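Local coordinates for programmed cell death 6-interacting protein (Homo sapiens, PDB 5WA1) that acts in ESCRT-dependent sorting of cargo into multivesicular bodies, membrane repair and cytokinesis, its Bro1 domain binding CHMP4 proteins, at residues V36-P41 and E65-L70. Numbering follows the deposited sequence.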
loop_
_atom_site.group_PDB
_atom_site.type_symbol
_atom_site.label_atom_id
_atom_site.label_comp_id
_atom_site.label_asym_id
_atom_site.label_seq_id
_atom_site.Cartn_x
_atom_site.Cartn_y
_atom_site.Cartn_z
ATOM N N VAL A 36 -20.734 -0.635 -18.484
ATOM C CA VAL A 36 -20.860 0.429 -19.475
ATOM C C VAL A 36 -20.500 -0.121 -20.852
ATOM O O VAL A 36 -19.521 -0.858 -20.999
ATOM C CB VAL A 36 -19.965 1.635 -19.112
ATOM C CG1 VAL A 36 -19.803 2.565 -20.299
ATOM C CG2 VAL A 36 -20.556 2.387 -17.927
ATOM N N ASP A 37 -21.292 0.242 -21.861
ATOM C CA ASP A 37 -21.009 -0.135 -23.246
ATOM C C ASP A 37 -20.020 0.871 -23.826
ATOM O O ASP A 37 -20.400 1.908 -24.375
ATOM C CB ASP A 37 -22.289 -0.191 -24.074
ATOM C CG ASP A 37 -22.023 -0.523 -25.533
ATOM O OD1 ASP A 37 -20.941 -1.074 -25.830
ATOM O OD2 ASP A 37 -22.891 -0.230 -26.382
ATOM N N LEU A 38 -18.728 0.554 -23.712
ATOM C CA LEU A 38 -17.702 1.433 -24.263
ATOM C C LEU A 38 -17.734 1.470 -25.784
ATOM O O LEU A 38 -17.328 2.471 -26.385
ATOM C CB LEU A 38 -16.315 0.991 -23.799
ATOM C CG LEU A 38 -15.891 1.362 -22.386
ATOM C CD1 LEU A 38 -14.395 1.087 -22.204
ATOM C CD2 LEU A 38 -16.226 2.816 -22.109
ATOM N N ALA A 39 -18.199 0.393 -26.417
ATOM C CA ALA A 39 -18.062 0.259 -27.861
ATOM C C ALA A 39 -18.888 1.306 -28.600
ATOM O O ALA A 39 -18.348 2.102 -29.377
ATOM C CB ALA A 39 -18.460 -1.153 -28.294
ATOM N N LYS A 40 -20.199 1.334 -28.347
ATOM C CA LYS A 40 -21.123 2.150 -29.135
ATOM C C LYS A 40 -20.718 3.618 -29.256
ATOM O O LYS A 40 -20.680 4.126 -30.390
ATOM C CB LYS A 40 -22.533 2.010 -28.544
ATOM C CG LYS A 40 -23.654 2.323 -29.525
ATOM C CD LYS A 40 -25.010 1.960 -28.940
ATOM C CE LYS A 40 -26.084 1.908 -30.016
ATOM N NZ LYS A 40 -25.814 0.843 -31.020
ATOM N N PRO A 41 -20.405 4.349 -28.175
ATOM C CA PRO A 41 -20.043 5.766 -28.343
ATOM C C PRO A 41 -18.722 5.977 -29.065
ATOM O O PRO A 41 -18.493 7.076 -29.588
ATOM C CB PRO A 41 -19.969 6.290 -26.898
ATOM C CG PRO A 41 -20.642 5.254 -26.057
ATOM C CD PRO A 41 -20.389 3.961 -26.753
ATOM N N GLU A 65 -14.482 -2.706 -29.750
ATOM C CA GLU A 65 -15.152 -3.869 -29.180
ATOM C C GLU A 65 -14.252 -4.592 -28.186
ATOM O O GLU A 65 -14.726 -5.105 -27.164
ATOM C CB GLU A 65 -15.577 -4.821 -30.294
ATOM C CG GLU A 65 -16.772 -5.666 -29.926
ATOM C CD GLU A 65 -18.019 -4.830 -29.751
ATOM O OE1 GLU A 65 -18.358 -4.076 -30.691
ATOM O OE2 GLU A 65 -18.645 -4.911 -28.672
ATOM N N GLU A 66 -12.951 -4.655 -28.471
ATOM C CA GLU A 66 -12.025 -5.296 -27.542
ATOM C C GLU A 66 -11.812 -4.457 -26.289
ATOM O O GLU A 66 -11.511 -5.007 -25.224
ATOM C CB GLU A 66 -10.687 -5.574 -28.226
ATOM C CG GLU A 66 -10.708 -6.772 -29.164
ATOM C CD GLU A 66 -11.100 -8.059 -28.456
ATOM O OE1 GLU A 66 -12.164 -8.623 -28.792
ATOM O OE2 GLU A 66 -10.349 -8.498 -27.559
ATOM N N LEU A 67 -11.953 -3.133 -26.392
ATOM C CA LEU A 67 -11.770 -2.292 -25.217
ATOM C C LEU A 67 -12.946 -2.422 -24.257
ATOM O O LEU A 67 -12.757 -2.474 -23.036
ATOM C CB LEU A 67 -11.575 -0.834 -25.625
ATOM C CG LEU A 67 -11.435 0.069 -24.393
ATOM C CD1 LEU A 67 -10.230 -0.343 -23.549
ATOM C CD2 LEU A 67 -11.360 1.534 -24.772
ATOM N N SER A 68 -14.166 -2.465 -24.794
ATOM C CA SER A 68 -15.335 -2.681 -23.948
ATOM C C SER A 68 -15.256 -4.038 -23.261
ATOM O O SER A 68 -15.589 -4.166 -22.075
ATOM C CB SER A 68 -16.618 -2.571 -24.783
ATOM O OG SER A 68 -17.747 -2.372 -23.938
ATOM N N LYS A 69 -14.816 -5.064 -23.997
ATOM C CA LYS A 69 -14.596 -6.375 -23.400
ATOM C C LYS A 69 -13.552 -6.301 -22.298
ATOM O O LYS A 69 -13.723 -6.897 -21.227
ATOM C CB LYS A 69 -14.173 -7.366 -24.484
ATOM C CG LYS A 69 -13.688 -8.715 -23.980
ATOM C CD LYS A 69 -13.325 -9.611 -25.165
ATOM C CE LYS A 69 -12.697 -10.925 -24.725
ATOM N NZ LYS A 69 -12.366 -11.788 -25.897
ATOM N N LEU A 70 -12.473 -5.549 -22.536
ATOM C CA LEU A 70 -11.416 -5.418 -21.539
ATOM C C LEU A 70 -11.928 -4.745 -20.274
ATOM O O LEU A 70 -11.531 -5.121 -19.166
ATOM C CB LEU A 70 -10.230 -4.644 -22.118
ATOM C CG LEU A 70 -9.101 -4.283 -21.139
ATOM C CD1 LEU A 70 -8.544 -5.537 -20.477
ATOM C CD2 LEU A 70 -7.993 -3.506 -21.841
#
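S68 reaches from helix 56-75 to the turn that opens helix 39-49. Its OG is anti to its own backbone N (chi1 -162°), which carries the hydroxyl out across the gap to L38. There it accepts a weak, bent hydrogen bond from L38 N, with N to OG at 3.1 Å and an angle of 135° at the hydrogen. S68 CB lies 3.7 Å from L38 CB and equally near A39 N, consistent with a small side chain at a close approach of the two backbones. The CA atoms of L38 and S68 are 4.8 Å apart.

L38 and L67 make the apolar part. Their side chains meet at a slant, and the CD1 branch of L38 rests on L67 at the fork, 3.8 Å from CG. The same two leucines face helix 83-97, where L38 touches Y92 and L67 touches Q95.

One turn earlier on the same helix as S68, the E65 chain bends at chi2 (66°) and brings its carboxylate back to A39. Both oxygens sit 3.8 Å from A39 CB, a van der Waals contact with the methyl group. D37 turns its carboxylate to its own helix start, and OD1 takes a weak hydrogen bond from A39 N at 3.2 Å. D37 OD1 and E65 OE2 are 5.3 Å apart, not in contact. Two like charges this near would probably repel only mildly, since both residues are exposed.

Aspartate capping of this kind is a familiar feature of helix N-termini. Here the capped turn packs on the following helix of the Bro1 domain, near one end of the elongated, largely helical fold.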